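Local coordinates for protein serpin-ZX (Arabidopsis thaliana, PDB 3LE2) that inhibits proteases such as metacaspase-9 through cleavage of its reactive centre loop and covalent trapping of the enzyme, and limits RD21A-driven cell death during fungal infection, at residues Gln14-Leu19 against Ser39-Leu44; Ser45-Gly50 against Asp57-Phe62; Tyr239-Asp244 against Pro260-Asn265; Asn247-Leu252 against Gln387-Leu392; Pro280-Ser285 against Phe370-Thr375. One frame throughout, in Å; residues are numbered along the deposited sequence. Where two conformers were deposited one is given.

Contact 1 (Gln14-Leu19 against Ser39-Leu44)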
# COMPACT_ATOMS: atom_id res chain seq x y z
N GLN A 14 -11.19 -4.79 -1.92
CA GLN A 14 -11.89 -4.40 -3.15
C GLN A 14 -12.03 -2.88 -3.23
O GLN A 14 -11.75 -2.27 -4.25
CB GLN A 14 -13.28 -5.04 -3.24
CG GLN A 14 -14.18 -4.36 -4.27
CD GLN A 14 -15.52 -5.07 -4.49
OE1 GLN A 14 -15.97 -5.84 -3.65
NE2 GLN A 14 -16.15 -4.79 -5.63
N VAL A 15 -12.49 -2.29 -2.13
CA VAL A 15 -12.58 -0.84 -2.04
C VAL A 15 -11.20 -0.22 -2.26
O VAL A 15 -11.06 0.82 -2.92
CB VAL A 15 -13.08 -0.44 -0.63
CG1 VAL A 15 -12.93 1.05 -0.40
CG2 VAL A 15 -14.55 -0.90 -0.43
N SER A 16 -10.17 -0.87 -1.73
CA SER A 16 -8.80 -0.40 -1.90
C SER A 16 -8.38 -0.35 -3.38
O SER A 16 -7.67 0.56 -3.80
CB SER A 16 -7.82 -1.27 -1.08
OG SER A 16 -7.89 -0.97 0.30
N MET A 17 -8.81 -1.33 -4.17
CA MET A 17 -8.51 -1.31 -5.61
C MET A 17 -9.20 -0.14 -6.29
O MET A 17 -8.65 0.47 -7.21
CB MET A 17 -8.91 -2.62 -6.28
CG MET A 17 -8.14 -3.83 -5.79
SD MET A 17 -6.35 -3.67 -5.93
CE MET A 17 -6.11 -3.54 -7.68
N ASN A 18 -10.41 0.18 -5.86
CA ASN A 18 -11.10 1.33 -6.41
C ASN A 18 -10.40 2.64 -5.99
O ASN A 18 -10.24 3.56 -6.77
CB ASN A 18 -12.58 1.33 -6.01
CG ASN A 18 -13.41 2.30 -6.83
OD1 ASN A 18 -13.04 2.68 -7.94
ND2 ASN A 18 -14.53 2.72 -6.27
N LEU A 19 -9.97 2.69 -4.73
CA LEU A 19 -9.13 3.80 -4.28
C LEU A 19 -7.91 3.92 -5.19
O LEU A 19 -7.61 5.00 -5.69
CB LEU A 19 -8.73 3.61 -2.81
CG LEU A 19 -7.69 4.60 -2.24
CD1 LEU A 19 -8.17 6.02 -2.38
CD2 LEU A 19 -7.36 4.28 -0.79
N SER A 39 -2.25 1.43 5.58
CA SER A 39 -1.90 2.68 6.27
C SER A 39 -2.99 3.73 6.14
O SER A 39 -3.26 4.49 7.07
CB SER A 39 -0.59 3.25 5.73
OG SER A 39 0.40 2.25 5.67
N ILE A 40 -3.58 3.82 4.96
CA ILE A 40 -4.66 4.78 4.77
C ILE A 40 -5.79 4.43 5.72
O ILE A 40 -6.36 5.30 6.38
CB ILE A 40 -5.21 4.75 3.33
CG1 ILE A 40 -4.12 5.10 2.32
CG2 ILE A 40 -6.39 5.72 3.21
CD1 ILE A 40 -3.69 6.52 2.41
N ASN A 41 -6.12 3.14 5.78
CA ASN A 41 -7.24 2.66 6.58
C ASN A 41 -6.97 2.79 8.07
O ASN A 41 -7.90 2.95 8.87
CB ASN A 41 -7.64 1.23 6.20
CG ASN A 41 -8.31 1.16 4.83
OD1 ASN A 41 -8.64 2.20 4.25
ND2 ASN A 41 -8.53 -0.04 4.33
N VAL A 42 -5.68 2.72 8.44
CA VAL A 42 -5.24 3.02 9.81
C VAL A 42 -5.54 4.48 10.19
O VAL A 42 -6.00 4.76 11.30
CB VAL A 42 -3.75 2.77 9.99
CG1 VAL A 42 -3.23 3.51 11.22
CG2 VAL A 42 -3.46 1.27 10.10
N VAL A 43 -5.29 5.41 9.27
CA VAL A 43 -5.65 6.81 9.51
C VAL A 43 -7.17 7.01 9.65
O VAL A 43 -7.63 7.68 10.58
CB VAL A 43 -5.12 7.74 8.40
CG1 VAL A 43 -5.54 9.17 8.67
CG2 VAL A 43 -3.61 7.65 8.31
N LEU A 44 -7.93 6.43 8.72
CA LEU A 44 -9.38 6.54 8.74
C LEU A 44 -9.98 5.94 10.02
O LEU A 44 -10.95 6.47 10.56
CB LEU A 44 -10.01 5.92 7.49
CG LEU A 44 -9.65 6.63 6.18
CD1 LEU A 44 -10.14 5.84 4.97
CD2 LEU A 44 -10.21 8.05 6.15
O HOH W 1 -8.36 1.68 1.31
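Ser16 on helix 5-25 and Asn41 on helix 37-49 mark the nearest backbone approach of the two segments, with Ser16 CA and Asn41 CA 9.1 Å apart, a spacing wide enough for a water to sit between the helices. The polar side chains do not bond directly: Ser16 OG and Asn41 ND2 stay 4.2 Å apart. Water 1 joins them instead, lying 2.9 Å from Ser16 OG and donating a hydrogen bond to Asn41 OD1 at 3.0 Å. The first torsion of Asn41, with CG anti to its carbonyl carbon (chi1 -71°), directs the amide toward the other helix, and OD1 is the end that meets the water. Ser16 OG has a second partner in the backbone oxygen of Gln12, one turn earlier, so the hydroxyl is held from its own helix as well as by the water. One turn along the helix from Ser16 the contact is apolar and light: Leu19, whose CB points at the other helix, brings methyl CD2 to within 4.4 Å of Ile40 CG2. The two segments bury 90 Å² between them, a small area that agrees with the wide spacing. Met17 packs on Leu253 and Ile256 of helix 249-258, Leu44 rests on Phe62 and Leu63 of helix 54-63, and Ser39 and Val43 touch strand 167-176, so helix 37-49 lies against that strand and helix 54-63, while helix 5-25 leans on helix 249-258.

Contact 2 (Ser45-Gly50 against Asp57-Phe62)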
# COMPACT_ATOMS: atom_id res chain seq x y z
N SER A 45 -9.37 4.86 10.52
CA SER A 45 -9.76 4.29 11.82
C SER A 45 -9.51 5.27 12.98
O SER A 45 -10.33 5.41 13.88
CB SER A 45 -9.02 2.98 12.08
OG SER A 45 -9.29 2.01 11.08
N ILE A 46 -8.36 5.94 12.95
CA ILE A 46 -8.06 6.99 13.91
C ILE A 46 -9.09 8.13 13.86
O ILE A 46 -9.53 8.63 14.88
CB ILE A 46 -6.64 7.53 13.69
CG1 ILE A 46 -5.62 6.44 14.05
CG2 ILE A 46 -6.40 8.76 14.55
CD1 ILE A 46 -4.20 6.79 13.69
N ILE A 47 -9.48 8.52 12.66
CA ILE A 47 -10.46 9.59 12.49
C ILE A 47 -11.85 9.17 12.96
O ILE A 47 -12.58 9.94 13.58
CB ILE A 47 -10.55 10.02 11.02
CG1 ILE A 47 -9.21 10.61 10.57
CG2 ILE A 47 -11.69 11.01 10.83
CD1 ILE A 47 -9.11 10.81 9.08
N ALA A 48 -12.23 7.93 12.64
CA ALA A 48 -13.52 7.44 13.07
C ALA A 48 -13.59 7.53 14.59
O ALA A 48 -14.62 7.92 15.15
CB ALA A 48 -13.73 6.00 12.60
N ALA A 49 -12.49 7.20 15.25
CA ALA A 49 -12.44 7.11 16.70
C ALA A 49 -12.64 8.46 17.38
O ALA A 49 -13.06 8.53 18.53
CB ALA A 49 -11.14 6.47 17.15
N GLY A 50 -12.33 9.54 16.66
CA GLY A 50 -12.49 10.88 17.19
C GLY A 50 -13.75 11.56 16.68
O GLY A 50 -13.90 12.76 16.80
N ASP A 57 -20.37 6.97 11.18
CA ASP A 57 -21.07 5.97 10.38
C ASP A 57 -20.56 5.88 8.96
O ASP A 57 -20.42 4.79 8.41
CB ASP A 57 -22.57 6.24 10.37
CG ASP A 57 -23.22 5.98 11.70
OD1 ASP A 57 -22.67 5.14 12.46
OD2 ASP A 57 -24.26 6.60 11.99
N GLN A 58 -20.28 7.03 8.37
CA GLN A 58 -19.83 7.05 6.99
C GLN A 58 -18.46 6.39 6.85
O GLN A 58 -18.18 5.73 5.86
CB GLN A 58 -19.80 8.47 6.44
CG GLN A 58 -19.79 8.53 4.93
CD GLN A 58 -19.59 9.95 4.43
OE1 GLN A 58 -20.49 10.52 3.82
NE2 GLN A 58 -18.42 10.52 4.71
N ILE A 59 -17.63 6.56 7.87
CA ILE A 59 -16.30 5.96 7.85
C ILE A 59 -16.42 4.48 8.18
O ILE A 59 -15.80 3.64 7.52
CB ILE A 59 -15.35 6.69 8.83
CG1 ILE A 59 -15.27 8.18 8.50
CG2 ILE A 59 -13.95 6.07 8.82
CD1 ILE A 59 -14.58 8.99 9.57
N LEU A 60 -17.23 4.17 9.18
CA LEU A 60 -17.46 2.78 9.56
C LEU A 60 -17.87 1.93 8.36
O LEU A 60 -17.39 0.80 8.19
CB LEU A 60 -18.53 2.67 10.65
CG LEU A 60 -18.09 3.01 12.07
CD1 LEU A 60 -19.25 2.87 13.04
CD2 LEU A 60 -16.95 2.10 12.47
N SER A 61 -18.75 2.46 7.53
CA SER A 61 -19.24 1.73 6.37
C SER A 61 -18.18 1.67 5.28
O SER A 61 -18.13 0.70 4.52
CB SER A 61 -20.54 2.35 5.83
OG SER A 61 -21.57 2.29 6.81
N PHE A 62 -17.33 2.69 5.21
CA PHE A 62 -16.27 2.70 4.22
C PHE A 62 -15.24 1.62 4.53
O PHE A 62 -14.64 1.03 3.64
CB PHE A 62 -15.59 4.07 4.17
CG PHE A 62 -14.50 4.17 3.14
CD1 PHE A 62 -14.79 4.58 1.85
CD2 PHE A 62 -13.19 3.87 3.47
CE1 PHE A 62 -13.77 4.68 0.89
CE2 PHE A 62 -12.17 3.97 2.53
CZ PHE A 62 -12.46 4.37 1.23
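Ile59 overlaps both Ala48 and Ile47 with its two branches. The branch methyl CG2, 3.8 Å from Ala48 CB, meets the alanine methyl, while the longer arm ends in CD1, 3.7 Å from Ile47 CG2. The same CD1 lies 4.0 Å from Ala48 CA and so also touches the helix backbone. The first torsion aims the two arms: CG1 is anti to the carbonyl carbon (chi1 -58°) and CG2 anti to the backbone N. Ile47 and Ile59 cross at about a right angle, so they touch through methyls and do not run alongside each other. The backbones come close here: Ala48 CA and Ile59 CA are 6.1 Å apart, a separation consistent with the small alanine side chain at the nearest point. Helix 37-49 and helix 54-63, joined by a short connection, thus pack as successive helices of the serpin fold. Leu71 of helix 68-83 touches Ala48 and Leu60, and Phe169 of strand 167-176 touches Ile47. On the far side of helix 54-63, Ser61 OG turns back to Asp57 O at 3.2 Å, arriving on the face of that carbonyl opposite to Ser61 N. Between segments 45-50 and 57-62 the touching side chains are all aliphatic, which implies a contact that relies here on shape, dispersion and the exclusion of water and not on directional bonds.

Contact 3 (Tyr239-Asp244 against Pro260-Asn265)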
# COMPACT_ATOMS: atom_id res chain seq x y z
N TYR A 239 2.55 -9.42 -6.17
CA TYR A 239 1.81 -9.94 -7.29
C TYR A 239 1.83 -8.94 -8.43
O TYR A 239 1.73 -7.72 -8.20
CB TYR A 239 0.37 -10.28 -6.87
CG TYR A 239 0.34 -11.41 -5.86
CD1 TYR A 239 0.48 -12.74 -6.26
CD2 TYR A 239 0.20 -11.14 -4.51
CE1 TYR A 239 0.49 -13.77 -5.33
CE2 TYR A 239 0.19 -12.15 -3.58
CZ TYR A 239 0.33 -13.47 -3.99
OH TYR A 239 0.31 -14.45 -3.03
N PHE A 240 2.00 -9.47 -9.64
CA PHE A 240 2.03 -8.68 -10.86
C PHE A 240 0.83 -9.06 -11.70
O PHE A 240 0.63 -10.23 -11.99
CB PHE A 240 3.30 -8.97 -11.66
CG PHE A 240 4.57 -8.65 -10.93
CD1 PHE A 240 5.36 -7.59 -11.31
CD2 PHE A 240 4.98 -9.43 -9.85
CE1 PHE A 240 6.53 -7.29 -10.64
CE2 PHE A 240 6.15 -9.14 -9.18
CZ PHE A 240 6.92 -8.07 -9.57
N TYR A 241 0.02 -8.06 -12.06
CA TYR A 241 -1.15 -8.27 -12.89
C TYR A 241 -0.92 -7.65 -14.24
O TYR A 241 -0.94 -6.42 -14.39
CB TYR A 241 -2.41 -7.70 -12.22
CG TYR A 241 -2.59 -8.19 -10.81
CD1 TYR A 241 -3.55 -9.17 -10.49
CD2 TYR A 241 -1.80 -7.69 -9.78
CE1 TYR A 241 -3.70 -9.63 -9.18
CE2 TYR A 241 -1.95 -8.13 -8.47
CZ TYR A 241 -2.89 -9.10 -8.17
OH TYR A 241 -3.00 -9.51 -6.86
N LEU A 242 -0.70 -8.52 -15.23
CA LEU A 242 -0.24 -8.14 -16.55
C LEU A 242 -1.30 -8.33 -17.64
O LEU A 242 -1.59 -9.46 -18.04
CB LEU A 242 1.01 -8.96 -16.88
CG LEU A 242 1.80 -8.64 -18.14
CD1 LEU A 242 2.44 -7.27 -18.04
CD2 LEU A 242 2.87 -9.71 -18.38
N PRO A 243 -1.88 -7.23 -18.14
CA PRO A 243 -2.84 -7.33 -19.25
C PRO A 243 -2.18 -7.97 -20.45
O PRO A 243 -0.97 -7.81 -20.62
CB PRO A 243 -3.15 -5.87 -19.58
CG PRO A 243 -2.74 -5.10 -18.38
CD PRO A 243 -1.58 -5.84 -17.79
N ASP A 244 -2.94 -8.69 -21.27
CA ASP A 244 -2.40 -9.21 -22.52
C ASP A 244 -2.01 -8.05 -23.44
O ASP A 244 -0.95 -8.08 -24.06
CB ASP A 244 -3.41 -10.13 -23.22
CG ASP A 244 -3.70 -11.40 -22.43
OD1 ASP A 244 -2.98 -11.68 -21.45
OD2 ASP A 244 -4.65 -12.13 -22.78
N PRO A 260 -16.17 -8.46 -7.03
CA PRO A 260 -15.96 -8.76 -5.61
C PRO A 260 -15.00 -9.94 -5.40
O PRO A 260 -15.01 -10.90 -6.18
CB PRO A 260 -17.37 -9.15 -5.13
CG PRO A 260 -18.28 -8.37 -6.03
CD PRO A 260 -17.60 -8.39 -7.38
N GLY A 261 -14.16 -9.85 -4.37
CA GLY A 261 -13.17 -10.89 -4.10
C GLY A 261 -12.13 -11.13 -5.18
O GLY A 261 -11.44 -12.14 -5.16
N PHE A 262 -11.98 -10.20 -6.13
CA PHE A 262 -11.03 -10.43 -7.22
C PHE A 262 -9.64 -10.87 -6.75
O PHE A 262 -9.06 -11.82 -7.29
CB PHE A 262 -10.86 -9.20 -8.11
CG PHE A 262 -9.82 -9.40 -9.18
CD1 PHE A 262 -10.19 -9.80 -10.45
CD2 PHE A 262 -8.47 -9.23 -8.90
CE1 PHE A 262 -9.24 -10.02 -11.42
CE2 PHE A 262 -7.52 -9.45 -9.87
CZ PHE A 262 -7.90 -9.84 -11.13
N LEU A 263 -9.08 -10.15 -5.77
CA LEU A 263 -7.75 -10.49 -5.27
C LEU A 263 -7.67 -11.90 -4.66
O LEU A 263 -6.72 -12.62 -4.91
CB LEU A 263 -7.24 -9.45 -4.27
CG LEU A 263 -6.87 -8.07 -4.83
CD1 LEU A 263 -6.44 -7.11 -3.72
CD2 LEU A 263 -5.79 -8.20 -5.88
N ASP A 264 -8.67 -12.27 -3.87
CA ASP A 264 -8.69 -13.59 -3.24
C ASP A 264 -8.66 -14.69 -4.30
O ASP A 264 -8.28 -15.83 -4.02
CB ASP A 264 -9.96 -13.77 -2.39
CG ASP A 264 -10.33 -12.52 -1.58
OD1 ASP A 264 -10.44 -12.61 -0.34
OD2 ASP A 264 -10.51 -11.44 -2.19
N ASN A 265 -9.10 -14.36 -5.51
CA ASN A 265 -9.33 -15.40 -6.51
C ASN A 265 -8.29 -15.49 -7.62
O ASN A 265 -8.41 -16.30 -8.53
CB ASN A 265 -10.73 -15.24 -7.12
CG ASN A 265 -11.83 -15.82 -6.22
OD1 ASN A 265 -12.22 -16.97 -6.39
ND2 ASN A 265 -12.35 -15.01 -5.29
O HOH W 2 -4.55 -11.84 -6.65
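Serpin beta-sheet B is met at strand 236-243 by the turn that follows helix 249-258: Tyr241 of the strand packs on Phe262 and Leu263. Its CE1 lies 3.9 Å from Phe262 CE2, at the edge and in the plane of the phenylalanine ring, whereas Phe262 CE2 comes to the tyrosine ring obliquely. Leu263 crosses the tyrosine side chain at about a right angle, with methyl CD2 3.8 Å from Tyr241 CZ and 3.2 Å from Tyr241 OH, a tight fit. The hydroxyl is occupied in the ring plane: Tyr241 OH donates to water 2 (2.8 Å), which in turn donates to Leu263 O (2.9 Å). The turn is tied within itself by a nearly straight bond from Asn265 ND2 to Gly261 O, 3.0 Å long at 174°. Phe262 also stacks on His266 and touches Ile256. Strand 236-243 runs between strands 220-226 and 370-376, and Tyr241 packs on Val222 and Val373 of these two neighbours and on Leu252 of helix 249-258.

Contact 4 (Asn247-Leu252 against Gln387-Leu392)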
# COMPACT_ATOMS: atom_id res chain seq x y z
N ASN A 247 -1.72 -1.73 -23.83
CA ASN A 247 -2.46 -0.65 -23.21
C ASN A 247 -3.63 -1.15 -22.37
O ASN A 247 -4.60 -0.42 -22.17
CB ASN A 247 -2.99 0.31 -24.28
CG ASN A 247 -4.01 -0.35 -25.20
OD1 ASN A 247 -4.11 -1.57 -25.24
ND2 ASN A 247 -4.78 0.46 -25.92
N GLY A 248 -3.55 -2.39 -21.88
CA GLY A 248 -4.71 -3.01 -21.25
C GLY A 248 -4.94 -2.62 -19.81
O GLY A 248 -5.97 -2.98 -19.22
N LEU A 249 -3.99 -1.89 -19.23
CA LEU A 249 -4.00 -1.64 -17.80
C LEU A 249 -5.34 -1.11 -17.29
O LEU A 249 -5.92 -1.64 -16.35
CB LEU A 249 -2.86 -0.70 -17.37
CG LEU A 249 -2.61 -0.62 -15.85
CD1 LEU A 249 -2.56 -2.03 -15.29
CD2 LEU A 249 -1.31 0.10 -15.53
N SER A 250 -5.82 -0.06 -17.92
CA SER A 250 -7.01 0.61 -17.43
C SER A 250 -8.20 -0.34 -17.38
O SER A 250 -8.96 -0.33 -16.41
CB SER A 250 -7.33 1.83 -18.29
OG SER A 250 -8.43 2.53 -17.73
N ASP A 251 -8.36 -1.14 -18.41
CA ASP A 251 -9.50 -2.05 -18.47
C ASP A 251 -9.36 -3.16 -17.42
O ASP A 251 -10.35 -3.56 -16.79
CB ASP A 251 -9.63 -2.65 -19.87
CG ASP A 251 -10.26 -1.68 -20.87
OD1 ASP A 251 -10.63 -0.55 -20.47
OD2 ASP A 251 -10.37 -2.05 -22.06
N LEU A 252 -8.14 -3.65 -17.24
CA LEU A 252 -7.90 -4.66 -16.23
C LEU A 252 -8.27 -4.13 -14.86
O LEU A 252 -8.86 -4.85 -14.06
CB LEU A 252 -6.44 -5.09 -16.23
CG LEU A 252 -6.10 -6.06 -15.12
CD1 LEU A 252 -6.98 -7.30 -15.22
CD2 LEU A 252 -4.61 -6.43 -15.18
N GLN A 387 1.02 0.81 -9.65
CA GLN A 387 1.11 0.55 -11.07
C GLN A 387 2.49 0.96 -11.54
O GLN A 387 3.00 2.00 -11.14
CB GLN A 387 0.04 1.33 -11.83
CG GLN A 387 0.29 2.83 -11.99
CD GLN A 387 -0.70 3.43 -12.97
OE1 GLN A 387 -1.66 2.77 -13.37
NE2 GLN A 387 -0.46 4.68 -13.39
N VAL A 388 3.10 0.12 -12.38
CA VAL A 388 4.36 0.43 -13.03
C VAL A 388 4.03 0.75 -14.48
O VAL A 388 3.67 -0.14 -15.25
CB VAL A 388 5.35 -0.76 -12.95
CG1 VAL A 388 6.67 -0.42 -13.62
CG2 VAL A 388 5.59 -1.15 -11.51
N VAL A 389 4.10 2.03 -14.83
CA VAL A 389 3.82 2.47 -16.20
C VAL A 389 5.09 2.93 -16.89
O VAL A 389 5.11 3.09 -18.10
CB VAL A 389 2.75 3.59 -16.25
CG1 VAL A 389 1.37 3.04 -15.84
CG2 VAL A 389 3.15 4.78 -15.39
N ASP A 390 6.15 3.13 -16.11
CA ASP A 390 7.44 3.53 -16.65
C ASP A 390 8.56 3.15 -15.68
O ASP A 390 8.79 3.85 -14.71
CB ASP A 390 7.47 5.04 -16.91
CG ASP A 390 8.85 5.56 -17.25
OD1 ASP A 390 9.81 4.76 -17.37
OD2 ASP A 390 8.99 6.79 -17.38
N PRO A 391 9.25 2.03 -15.97
CA PRO A 391 10.29 1.45 -15.12
C PRO A 391 11.50 2.36 -14.98
O PRO A 391 12.29 2.16 -14.05
CB PRO A 391 10.75 0.22 -15.91
CG PRO A 391 9.83 0.09 -17.05
CD PRO A 391 9.20 1.40 -17.29
N LEU A 392 11.66 3.33 -15.88
CA LEU A 392 12.86 4.16 -15.88
C LEU A 392 12.74 5.34 -14.94
O LEU A 392 13.71 6.08 -14.71
CB LEU A 392 13.19 4.66 -17.29
CG LEU A 392 13.90 3.65 -18.19
CD1 LEU A 392 14.31 4.27 -19.53
CD2 LEU A 392 15.10 3.09 -17.46
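An amide oxygen in van der Waals contact with a methyl is the unusual feature here: Leu249 CD2 stands 3.5 Å from Gln387 OE1, an apolar tip against a polar atom. The site is the end of beta-sheet B of the serpin fold, where strand 382-388 runs out into the C-terminal loop and the first turn of helix 249-258 comes up beside it, Leu249 CA being 8.7 Å from Gln387 CA. The same methyl meets the loop: Leu249 CD2 is 4.0 Å from Val389 CG1, the two side chains crossing at about a right angle. Leu249 CD2 also reaches the base of the glutamine, 4.1 Å from Gln387 CB. With CG lodged between the backbone N and carbonyl carbon (chi1 75°) and an extended chain beyond, Gln387 places its amide beside the leucine, while NE2 on the other side of that group is bonded to Ser31 O. Leu371 and Pro369 supply further cover for Leu249. Past the contact the chain is held by Asn32, which bonds the backbone at Val389 and Asp390, and then turns: Leu392 N donates to Asp390 OD1 at 2.8 Å, closing an Asx turn, with the donor 38° above the carboxylate plane.

Contact 5 (Pro280-Ser285 against Phe370-Thr375)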
# COMPACT_ATOMS: atom_id res chain seq x y z
N PRO A 280 10.79 -6.19 -15.49
CA PRO A 280 11.61 -4.97 -15.42
C PRO A 280 12.00 -4.63 -14.00
O PRO A 280 11.18 -4.79 -13.08
CB PRO A 280 10.66 -3.89 -15.95
CG PRO A 280 9.29 -4.41 -15.64
CD PRO A 280 9.40 -5.89 -15.89
N LYS A 281 13.23 -4.17 -13.80
CA LYS A 281 13.60 -3.59 -12.51
C LYS A 281 12.85 -2.28 -12.39
O LYS A 281 12.51 -1.68 -13.41
CB LYS A 281 15.11 -3.31 -12.45
CG LYS A 281 15.98 -4.55 -12.48
CD LYS A 281 17.46 -4.22 -12.34
CE LYS A 281 17.83 -3.86 -10.91
NZ LYS A 281 19.24 -3.36 -10.82
N PHE A 282 12.60 -1.83 -11.17
CA PHE A 282 12.13 -0.46 -10.94
C PHE A 282 12.33 -0.05 -9.49
O PHE A 282 12.44 -0.88 -8.60
CB PHE A 282 10.66 -0.30 -11.35
CG PHE A 282 9.75 -1.31 -10.73
CD1 PHE A 282 9.54 -2.55 -11.33
CD2 PHE A 282 9.09 -1.04 -9.54
CE1 PHE A 282 8.67 -3.50 -10.76
CE2 PHE A 282 8.22 -1.98 -8.96
CZ PHE A 282 8.02 -3.20 -9.58
N LYS A 283 12.40 1.26 -9.25
CA LYS A 283 12.58 1.78 -7.90
C LYS A 283 12.00 3.17 -7.86
O LYS A 283 12.43 4.05 -8.60
CB LYS A 283 14.06 1.84 -7.53
CG LYS A 283 14.31 2.28 -6.10
CD LYS A 283 15.81 2.44 -5.80
CE LYS A 283 16.06 2.53 -4.29
NZ LYS A 283 17.51 2.63 -3.93
N PHE A 284 11.00 3.38 -7.00
CA PHE A 284 10.41 4.70 -6.88
C PHE A 284 9.64 4.91 -5.58
O PHE A 284 9.28 3.95 -4.89
CB PHE A 284 9.53 5.02 -8.08
CG PHE A 284 8.32 4.13 -8.21
CD1 PHE A 284 8.39 2.94 -8.93
CD2 PHE A 284 7.12 4.47 -7.60
CE1 PHE A 284 7.26 2.12 -9.05
CE2 PHE A 284 6.00 3.65 -7.71
CZ PHE A 284 6.06 2.48 -8.44
N SER A 285 9.39 6.17 -5.26
CA SER A 285 8.55 6.50 -4.13
C SER A 285 7.34 7.28 -4.66
O SER A 285 7.32 7.73 -5.80
CB SER A 285 9.33 7.34 -3.12
OG SER A 285 9.57 8.64 -3.64
N PHE A 370 1.70 -2.83 -15.84
CA PHE A 370 1.06 -3.86 -15.05
C PHE A 370 0.72 -3.30 -13.68
O PHE A 370 1.26 -2.27 -13.28
CB PHE A 370 1.98 -5.09 -14.91
CG PHE A 370 3.40 -4.77 -14.48
CD1 PHE A 370 4.38 -4.48 -15.41
CD2 PHE A 370 3.77 -4.82 -13.14
CE1 PHE A 370 5.71 -4.20 -15.03
CE2 PHE A 370 5.08 -4.55 -12.74
CZ PHE A 370 6.06 -4.24 -13.69
N LEU A 371 -0.21 -3.97 -12.99
CA LEU A 371 -0.52 -3.60 -11.62
C LEU A 371 0.36 -4.37 -10.67
O LEU A 371 0.92 -5.40 -11.03
CB LEU A 371 -1.98 -3.91 -11.27
CG LEU A 371 -3.02 -2.96 -11.84
CD1 LEU A 371 -4.41 -3.47 -11.50
CD2 LEU A 371 -2.80 -1.54 -11.31
N LEU A 372 0.49 -3.83 -9.46
CA LEU A 372 1.30 -4.42 -8.41
C LEU A 372 0.48 -4.50 -7.14
O LEU A 372 -0.25 -3.56 -6.81
CB LEU A 372 2.51 -3.54 -8.10
CG LEU A 372 3.67 -3.46 -9.08
CD1 LEU A 372 4.75 -2.55 -8.50
CD2 LEU A 372 4.21 -4.85 -9.35
N VAL A 373 0.62 -5.61 -6.42
CA VAL A 373 -0.00 -5.76 -5.10
C VAL A 373 0.94 -6.51 -4.15
O VAL A 373 1.50 -7.54 -4.50
CB VAL A 373 -1.37 -6.49 -5.19
CG1 VAL A 373 -1.96 -6.73 -3.80
CG2 VAL A 373 -2.35 -5.70 -6.06
N VAL A 374 1.15 -5.96 -2.96
CA VAL A 374 1.97 -6.63 -1.96
C VAL A 374 1.05 -7.00 -0.82
O VAL A 374 0.39 -6.14 -0.25
CB VAL A 374 3.14 -5.76 -1.43
CG1 VAL A 374 3.79 -6.43 -0.22
CG2 VAL A 374 4.17 -5.50 -2.53
N THR A 375 1.00 -8.28 -0.49
CA THR A 375 0.08 -8.75 0.53
C THR A 375 0.77 -9.65 1.52
O THR A 375 1.78 -10.29 1.22
CB THR A 375 -1.03 -9.61 -0.06
OG1 THR A 375 -0.46 -10.84 -0.50
CG2 THR A 375 -1.68 -8.92 -1.24
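Pro280 and Phe370 form one closely packed end of the contact, Pro280 CG lying 3.6 Å from Phe370 CE1 and 3.8 Å from Phe370 CZ, near the plane of the ring and at its edge. Phe282 CE1 also meets that edge, in plane, at 4.0 Å from Phe370 CZ. Both phenylalanines have CG between backbone N and carbonyl carbon (chi1 52° for Phe282, 50° for Phe370), which turns their rings into the space between the strands. Phe282 CZ comes 3.5 Å from Leu372 CD1, approaching from the opposite direction; Leu372 has two modelled conformers, so this distance holds for one of them. Val388 of the neighbouring strand 382-388 touches Phe282, Phe370 and Leu372. Toward the other end the fit slackens. Phe284 CZ stays 5.2 Å from Leu372 CD1, again in the conformer given, and exposed Lys283 and Ser285 lie farther off. The backbones stay far apart: Pro280 CA to Phe370 CA is 10.6 Å and Phe282 CA to Leu372 CA 11.8 Å, spacings of strands stacked face to face and not edge to edge. Such a hydrophobic layer is typical of the serpin fold, where beta-sheet A, carrying strand 277-289, packs over beta-sheet B, carrying strand 370-376.

Contacts 1 and 2 come first along the chain and share helix 37-49, their centres 12 Å apart. Contacts 3, 4 and 5 gather round beta-sheet B: strand 370-376 lies between 236-243 and 382-388, contact 3 crosses contact 4 in sequence, and contact 5 is nested within the loop that contact 4 closes, their centres 11 Å apart. Met17 of contact 1 touches Leu263 of contact 3 and Leu371 of contact 5, and Gln14 touches Pro260, so helix 5-25 borders both the turn and the sheet. Contacts 2 and 4 stand farthest apart, 32 Å between centres, on opposite sides of the chain's centre. Early helices and late strands are thus brought together in one serpin body.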